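Local atomic coordinates of SAP-like pentraxin (Limulus polyphemus, PDB entry 3FLP), a protein that probably acts as a calcium-dependent, sugar-binding pentraxin lectin and assembles into doubly stacked heptameric rings. Residues C37-P42 / G186-G191; Y67-S70 / L74-G77; Q79-S84 / K130-S135. One frame throughout, in Å; residues are numbered along the deposited sequence.

Contact 1 of 3, residues C37-P42 / G186-G191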
loop_
_atom_site.group_PDB
_atom_site.type_symbol
_atom_site.label_atom_id
_atom_site.label_comp_id
_atom_site.label_asym_id
_atom_site.label_seq_id
_atom_site.Cartn_x
_atom_site.Cartn_y
_atom_site.Cartn_z
ATOM N N CYS A 37 -28.350 -19.971 19.647
ATOM C CA CYS A 37 -28.721 -19.265 18.428
ATOM C C CYS A 37 -28.470 -20.188 17.228
ATOM O O CYS A 37 -27.525 -20.978 17.231
ATOM C CB CYS A 37 -27.846 -18.018 18.243
ATOM S SG CYS A 37 -28.127 -16.428 19.116
ATOM N N GLN A 38 -29.316 -20.091 16.207
ATOM C CA GLN A 38 -29.134 -20.882 14.991
ATOM C C GLN A 38 -30.067 -20.425 13.879
ATOM O O GLN A 38 -31.042 -19.715 14.117
ATOM C CB GLN A 38 -29.345 -22.392 15.243
ATOM C CG GLN A 38 -30.788 -22.866 15.222
ATOM C CD GLN A 38 -31.431 -22.838 16.591
ATOM O OE1 GLN A 38 -31.196 -23.722 17.417
ATOM N NE2 GLN A 38 -32.237 -21.816 16.847
ATOM N N ARG A 39 -29.752 -20.828 12.655
ATOM C CA ARG A 39 -30.578 -20.485 11.506
ATOM C C ARG A 39 -31.427 -21.720 11.203
ATOM O O ARG A 39 -30.909 -22.836 11.133
ATOM C CB ARG A 39 -29.682 -20.112 10.317
ATOM C CG ARG A 39 -28.886 -18.823 10.567
ATOM C CD ARG A 39 -27.697 -18.624 9.623
ATOM N NE ARG A 39 -26.824 -17.589 10.169
ATOM C CZ ARG A 39 -27.120 -16.289 10.178
ATOM N NH1 ARG A 39 -28.261 -15.855 9.647
ATOM N NH2 ARG A 39 -26.300 -15.426 10.771
ATOM N N ILE A 40 -32.733 -21.523 11.053
ATOM C CA ILE A 40 -33.633 -22.634 10.777
ATOM C C ILE A 40 -34.637 -22.363 9.664
ATOM O O ILE A 40 -35.068 -21.223 9.442
ATOM C CB ILE A 40 -34.452 -23.051 12.039
ATOM C CG1 ILE A 40 -35.205 -21.839 12.597
ATOM C CG2 ILE A 40 -33.538 -23.665 13.089
ATOM C CD1 ILE A 40 -36.154 -22.166 13.742
ATOM N N LYS A 41 -34.992 -23.438 8.965
ATOM C CA LYS A 41 -35.974 -23.411 7.891
ATOM C C LYS A 41 -36.943 -24.517 8.298
ATOM O O LYS A 41 -36.689 -25.693 8.063
ATOM C CB LYS A 41 -35.324 -23.746 6.548
ATOM C CG LYS A 41 -36.334 -23.881 5.412
ATOM C CD LYS A 41 -35.712 -24.462 4.162
ATOM C CE LYS A 41 -34.644 -23.548 3.589
ATOM N NZ LYS A 41 -34.160 -24.059 2.271
ATOM N N PRO A 42 -38.066 -24.150 8.934
ATOM C CA PRO A 42 -39.048 -25.143 9.374
ATOM C C PRO A 42 -39.891 -25.763 8.263
ATOM O O PRO A 42 -40.259 -25.086 7.297
ATOM C CB PRO A 42 -39.879 -24.360 10.383
ATOM C CG PRO A 42 -39.907 -22.987 9.773
ATOM C CD PRO A 42 -38.487 -22.782 9.298
ATOM N N GLY A 186 -22.580 -9.891 9.106
ATOM C CA GLY A 186 -21.894 -9.410 10.293
ATOM C C GLY A 186 -20.639 -10.213 10.575
ATOM O O GLY A 186 -20.080 -10.840 9.676
ATOM N N ILE A 187 -20.197 -10.203 11.827
ATOM C CA ILE A 187 -18.992 -10.929 12.208
ATOM C C ILE A 187 -19.225 -12.432 12.318
ATOM O O ILE A 187 -18.272 -13.206 12.361
ATOM C CB ILE A 187 -18.437 -10.403 13.548
ATOM C CG1 ILE A 187 -19.444 -10.660 14.669
ATOM C CG2 ILE A 187 -18.157 -8.903 13.436
ATOM C CD1 ILE A 187 -18.990 -10.151 16.021
ATOM N N ARG A 188 -20.494 -12.836 12.351
ATOM C CA ARG A 188 -20.852 -14.247 12.456
ATOM C C ARG A 188 -20.056 -14.935 13.576
ATOM O O ARG A 188 -19.181 -15.772 13.322
ATOM C CB ARG A 188 -20.614 -14.918 11.109
ATOM C CG ARG A 188 -21.500 -14.334 9.994
ATOM C CD ARG A 188 -22.954 -14.762 10.172
ATOM N NE ARG A 188 -23.133 -16.183 9.870
ATOM C CZ ARG A 188 -23.225 -16.675 8.635
ATOM N NH1 ARG A 188 -23.160 -15.854 7.592
ATOM N NH2 ARG A 188 -23.378 -17.982 8.439
ATOM N N PRO A 189 -20.358 -14.575 14.838
ATOM C CA PRO A 189 -19.745 -15.080 16.073
ATOM C C PRO A 189 -19.854 -16.591 16.251
ATOM O O PRO A 189 -20.750 -17.225 15.696
ATOM C CB PRO A 189 -20.516 -14.345 17.173
ATOM C CG PRO A 189 -20.932 -13.084 16.516
ATOM C CD PRO A 189 -21.370 -13.550 15.152
ATOM N N ARG A 190 -18.945 -17.147 17.047
ATOM C CA ARG A 190 -18.926 -18.577 17.337
ATOM C C ARG A 190 -19.114 -18.772 18.843
ATOM O O ARG A 190 -18.407 -18.164 19.643
ATOM C CB ARG A 190 -17.591 -19.195 16.920
ATOM C CG ARG A 190 -17.208 -18.960 15.469
ATOM C CD ARG A 190 -15.793 -19.449 15.223
ATOM N NE ARG A 190 -15.362 -19.248 13.845
ATOM C CZ ARG A 190 -15.145 -18.058 13.291
ATOM N NH1 ARG A 190 -15.319 -16.942 13.997
ATOM N NH2 ARG A 190 -14.748 -17.986 12.027
ATOM N N GLY A 191 -20.069 -19.615 19.224
ATOM C CA GLY A 191 -20.315 -19.856 20.634
ATOM C C GLY A 191 -19.117 -20.496 21.317
ATOM O O GLY A 191 -18.343 -21.200 20.667
#
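R39 and R188 form a small arginine-arginine contact organised around a shared carboxylate, where strand 33-42 meets the loop that follows helix 175-182. R39 NH2 comes within 3.4 Å of R188 NE and within 3.5 Å of R188 CD. Both of the nitrogens are donors, so no bond joins them. Instead, the NE atoms of both arginines form salt bridges to OD2 of D165, on the neighbouring strand 161-169, which accounts for the closeness of the two cations. Their guanidinium planes are turned 61° apart; R39 CZ stands 4.0 Å above one face of the R188 group, displaced toward its rim.

The two side chains reach this point differently. R39 runs extended from CG to NE, whereas R188 folds back at chi2 and chi3 (-72° and -71°), which brings its head to the strand. Further partners fix both heads: R39 NH2 bonds to A182 O at the helix end, and R188 binds D6 through NH2 and C184 O through NH1. The positive charges are thus matched by the carboxylates of D165 and D6 and by backbone carbonyls. The loop and helix end are thereby tied to one sheet of the beta sandwich, in keeping with the pentraxin fold, a jelly roll with a helix laid against one sheet.

Contact 2 of 3, residues Y67-S70 / L74-G77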
loop_
_atom_site.group_PDB
_atom_site.type_symbol
_atom_site.label_atom_id
_atom_site.label_comp_id
_atom_site.label_asym_id
_atom_site.label_seq_id
_atom_site.Cartn_x
_atom_site.Cartn_y
_atom_site.Cartn_z
ATOM N N TYR A 67 -43.387 -23.415 17.174
ATOM C CA TYR A 67 -44.574 -23.827 16.456
ATOM C C TYR A 67 -45.141 -22.561 15.849
ATOM O O TYR A 67 -44.796 -21.458 16.266
ATOM C CB TYR A 67 -45.577 -24.562 17.357
ATOM C CG TYR A 67 -46.349 -23.736 18.350
ATOM C CD1 TYR A 67 -47.508 -23.061 17.975
ATOM C CD2 TYR A 67 -45.959 -23.687 19.685
ATOM C CE1 TYR A 67 -48.261 -22.370 18.911
ATOM C CE2 TYR A 67 -46.703 -22.997 20.626
ATOM C CZ TYR A 67 -47.852 -22.343 20.235
ATOM O OH TYR A 67 -48.586 -21.660 21.176
ATOM N N VAL A 68 -45.966 -22.726 14.826
ATOM C CA VAL A 68 -46.562 -21.596 14.142
ATOM C C VAL A 68 -48.045 -21.551 14.463
ATOM O O VAL A 68 -48.744 -22.550 14.300
ATOM C CB VAL A 68 -46.359 -21.740 12.623
ATOM C CG1 VAL A 68 -46.919 -20.528 11.897
ATOM C CG2 VAL A 68 -44.877 -21.917 12.326
ATOM N N LYS A 69 -48.518 -20.400 14.937
ATOM C CA LYS A 69 -49.933 -20.237 15.275
ATOM C C LYS A 69 -50.766 -20.258 13.999
ATOM O O LYS A 69 -50.235 -20.162 12.889
ATOM C CB LYS A 69 -50.198 -18.899 15.978
ATOM C CG LYS A 69 -49.346 -18.599 17.200
ATOM C CD LYS A 69 -49.600 -19.567 18.335
ATOM C CE LYS A 69 -50.966 -19.368 18.992
ATOM N NZ LYS A 69 -51.169 -20.375 20.091
ATOM N N SER A 70 -52.077 -20.357 14.175
ATOM C CA SER A 70 -53.023 -20.378 13.061
ATOM C C SER A 70 -52.857 -19.184 12.116
ATOM O O SER A 70 -52.994 -19.324 10.902
ATOM C CB SER A 70 -54.453 -20.403 13.614
ATOM O OG SER A 70 -55.409 -20.491 12.571
ATOM N N LEU A 74 -45.027 -16.749 14.702
ATOM C CA LEU A 74 -44.021 -17.630 15.284
ATOM C C LEU A 74 -44.080 -17.624 16.806
ATOM O O LEU A 74 -44.169 -16.570 17.428
ATOM C CB LEU A 74 -42.616 -17.209 14.854
ATOM C CG LEU A 74 -41.467 -18.003 15.493
ATOM C CD1 LEU A 74 -41.518 -19.462 15.048
ATOM C CD2 LEU A 74 -40.140 -17.377 15.110
ATOM N N ASN A 75 -44.038 -18.811 17.398
ATOM C CA ASN A 75 -44.038 -18.948 18.845
ATOM C C ASN A 75 -42.796 -19.742 19.248
ATOM O O ASN A 75 -42.574 -20.855 18.772
ATOM C CB ASN A 75 -45.305 -19.659 19.320
ATOM C CG ASN A 75 -46.315 -18.702 19.915
ATOM O OD1 ASN A 75 -46.727 -17.728 19.275
ATOM N ND2 ASN A 75 -46.726 -18.975 21.148
ATOM N N LEU A 76 -41.978 -19.156 20.114
ATOM C CA LEU A 76 -40.758 -19.816 20.555
ATOM C C LEU A 76 -40.896 -20.239 22.006
ATOM O O LEU A 76 -41.265 -19.440 22.869
ATOM C CB LEU A 76 -39.555 -18.881 20.382
ATOM C CG LEU A 76 -39.275 -18.443 18.939
ATOM C CD1 LEU A 76 -38.193 -17.373 18.922
ATOM C CD2 LEU A 76 -38.861 -19.662 18.103
ATOM N N GLY A 77 -40.600 -21.506 22.266
ATOM C CA GLY A 77 -40.717 -22.015 23.611
ATOM C C GLY A 77 -39.420 -22.463 24.245
ATOM O O GLY A 77 -38.442 -22.785 23.565
#
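Y67 and N75 face each other across an antiparallel beta hairpin, formed by strands 60-68 and 73-80, near the end where the chain turns back. They are a hydrogen-bonded pair: Y67 N donates to N75 O at 3.1 Å and N75 N to Y67 O at 3.0 Å. The next pair toward the turn, V68 with L74, is non-hydrogen-bonded, and its side chains occupy the other face of the sheet.

On the face that carries Y67 and N75, the tyrosine ring and the asparagine run side by side in the same direction. CG of Y67 sits between the backbone N and the carbonyl carbon (chi1 73°), and the ring lies alongside N75. N75 CB rests over the centre of the ring, 3.8 Å from its centroid and only 12° off the ring normal, a well-formed CH-pi contact. The ring also meets Y87 of strand 86-90 in a T-shaped pair, while N75 packs on Y87 and S89, so this polar-aromatic patch spreads over three adjacent strands.

L74 points into the sandwich interior, where it packs on M66, C90 and I94; across the hairpin its CD1 reaches only Y67 O, at 4.0 Å. K69, just past the strand, is bent at chi2 and chi3. This fold lays its CD against the N75 side chain and curls the amine back to the tyrosine, where K69 NZ, lying in the ring plane at its edge, donates a 3.1 Å hydrogen bond to Y67 OH.

Contact 3 of 3, residues Q79-S84 / K130-S135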
loop_
_atom_site.group_PDB
_atom_site.type_symbol
_atom_site.label_atom_id
_atom_site.label_comp_id
_atom_site.label_asym_id
_atom_site.label_seq_id
_atom_site.Cartn_x
_atom_site.Cartn_y
_atom_site.Cartn_z
ATOM N N GLN A 79 -38.023 -24.726 27.916
ATOM C CA GLN A 79 -38.334 -25.519 29.081
ATOM C C GLN A 79 -37.009 -25.731 29.805
ATOM O O GLN A 79 -36.015 -26.102 29.183
ATOM C CB GLN A 79 -38.970 -26.862 28.679
ATOM C CG GLN A 79 -39.032 -27.865 29.825
ATOM C CD GLN A 79 -39.851 -29.114 29.514
ATOM O OE1 GLN A 79 -39.712 -30.133 30.193
ATOM N NE2 GLN A 79 -40.714 -29.038 28.507
ATOM N N VAL A 80 -36.992 -25.451 31.105
ATOM C CA VAL A 80 -35.786 -25.623 31.912
ATOM C C VAL A 80 -36.100 -26.457 33.148
ATOM O O VAL A 80 -37.086 -26.219 33.845
ATOM C CB VAL A 80 -35.193 -24.265 32.374
ATOM C CG1 VAL A 80 -33.952 -24.507 33.237
ATOM C CG2 VAL A 80 -34.844 -23.408 31.170
ATOM N N ASN A 81 -35.248 -27.439 33.407
ATOM C CA ASN A 81 -35.402 -28.331 34.550
ATOM C C ASN A 81 -36.823 -28.883 34.681
ATOM O O ASN A 81 -37.451 -28.785 35.733
ATOM C CB ASN A 81 -34.993 -27.619 35.843
ATOM C CG ASN A 81 -34.675 -28.597 36.969
ATOM O OD1 ASN A 81 -33.929 -29.555 36.770
ATOM N ND2 ASN A 81 -35.229 -28.352 38.160
ATOM N N ALA A 82 -37.317 -29.462 33.591
ATOM C CA ALA A 82 -38.649 -30.061 33.535
ATOM C C ALA A 82 -39.806 -29.131 33.890
ATOM O O ALA A 82 -40.853 -29.583 34.343
ATOM C CB ALA A 82 -38.701 -31.324 34.412
ATOM N N SER A 83 -39.618 -27.834 33.694
ATOM C CA SER A 83 -40.687 -26.883 33.952
ATOM C C SER A 83 -41.672 -27.064 32.801
ATOM O O SER A 83 -41.439 -27.868 31.897
ATOM C CB SER A 83 -40.150 -25.456 33.902
ATOM O OG SER A 83 -39.752 -25.123 32.578
ATOM N N SER A 84 -42.774 -26.329 32.827
ATOM C CA SER A 84 -43.723 -26.409 31.728
ATOM C C SER A 84 -43.091 -25.588 30.603
ATOM O O SER A 84 -42.170 -24.802 30.849
ATOM C CB SER A 84 -45.068 -25.813 32.146
ATOM O OG SER A 84 -44.891 -24.613 32.873
ATOM N N LYS A 130 -35.456 -20.039 37.546
ATOM C CA LYS A 130 -34.792 -19.108 38.445
ATOM C C LYS A 130 -34.053 -19.849 39.552
ATOM O O LYS A 130 -34.632 -20.692 40.244
ATOM C CB LYS A 130 -35.803 -18.131 39.043
ATOM C CG LYS A 130 -35.188 -17.139 40.013
ATOM C CD LYS A 130 -36.134 -15.986 40.301
ATOM C CE LYS A 130 -35.566 -15.062 41.365
ATOM N NZ LYS A 130 -36.198 -13.712 41.291
ATOM N N GLY A 131 -32.769 -19.528 39.707
ATOM C CA GLY A 131 -31.951 -20.170 40.717
ATOM C C GLY A 131 -31.472 -21.547 40.281
ATOM O O GLY A 131 -30.743 -22.219 41.007
ATOM N N HIS A 132 -31.875 -21.977 39.092
ATOM C CA HIS A 132 -31.463 -23.286 38.613
ATOM C C HIS A 132 -30.127 -23.261 37.888
ATOM O O HIS A 132 -29.839 -22.349 37.118
ATOM C CB HIS A 132 -32.507 -23.886 37.667
ATOM C CG HIS A 132 -32.127 -25.235 37.140
ATOM N ND1 HIS A 132 -32.103 -26.363 37.933
ATOM C CD2 HIS A 132 -31.733 -25.634 35.908
ATOM C CE1 HIS A 132 -31.711 -27.399 37.212
ATOM N NE2 HIS A 132 -31.481 -26.984 35.979
ATOM N N GLN A 133 -29.320 -24.280 38.149
ATOM C CA GLN A 133 -28.026 -24.440 37.507
ATOM C C GLN A 133 -28.047 -25.804 36.839
ATOM O O GLN A 133 -28.249 -26.819 37.501
ATOM C CB GLN A 133 -26.891 -24.416 38.528
ATOM C CG GLN A 133 -26.602 -23.051 39.119
ATOM C CD GLN A 133 -25.399 -23.075 40.041
ATOM O OE1 GLN A 133 -24.336 -23.596 39.678
ATOM N NE2 GLN A 133 -25.553 -22.509 41.238
ATOM N N ILE A 134 -27.856 -25.830 35.529
ATOM C CA ILE A 134 -27.848 -27.095 34.812
ATOM C C ILE A 134 -26.600 -27.863 35.241
ATOM O O ILE A 134 -25.477 -27.393 35.062
ATOM C CB ILE A 134 -27.840 -26.860 33.282
ATOM C CG1 ILE A 134 -29.110 -26.098 32.884
ATOM C CG2 ILE A 134 -27.756 -28.188 32.543
ATOM C CD1 ILE A 134 -29.142 -25.662 31.445
ATOM N N SER A 135 -26.804 -29.038 35.824
ATOM C CA SER A 135 -25.687 -29.845 36.287
ATOM C C SER A 135 -24.779 -30.269 35.135
ATOM O O SER A 135 -25.222 -30.410 33.995
ATOM C CB SER A 135 -26.207 -31.067 37.051
ATOM O OG SER A 135 -27.405 -31.545 36.473
#
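The imidazole of H132 receives the side chain of N81 over one face, with N81 CB centred 3.6 Å from the ring centroid and 11° off the normal, a CH-pi contact. The N81 amide continues this cover as a stack: its plane is tilted 23° from that of the ring, and OD1 of N81 lies 3.1 Å from H132 CE1. V80 adds an oblique contact, CG1 to H132 CD2 at 3.7 Å. No hydrogen bond crosses between the segments; the ring is held from elsewhere, by H132 NE2 bonded to Q61 OE1 on strand 60-68.

With CG of N81 anti to the backbone nitrogen (chi1 -160°), the amide reaches out from its turn and over the imidazole. That turn is of type I', from V80 to S83, a tight reversal closed by S83 N to V80 O at 3.0 Å. N81 and A82 both take the left-handed conformation that defines it, which asparagine adopts readily. S83 OG reinforces the turn by accepting V80 N at 3.1 Å.

The turn links strands 73-80 and 86-90 at the margin of one sheet. H132 belongs to the long connection from strand 120-125, in the opposing sheet, to strand 139-142 in this one, and W106 of strand 100-107, also in the opposing sheet, packs against both V80 and I134.

Contacts 2 and 3 share strand 73-80: 67-70/74-77 lies near its start and 79-84/130-135 at its end and in the turn that follows, with centres 22 Å apart, so the strand belongs to two successive hairpins. Contact 1 concerns the other sheet, its centre 19 Å from that of contact 2 and 24 Å from that of contact 3, on the opposite side of the chain's centre from the latter. Contact 3 lies near the calcium sites: the N81 side chain is about 7 Å from that of the ligand N60 and about 12 Å from a calcium ion, and Q79 hydrogen-bonds N60 as a second-shell partner. The Y67 side chain is about 11 Å from that of the ligand E157; contact 1 is remote from the metals.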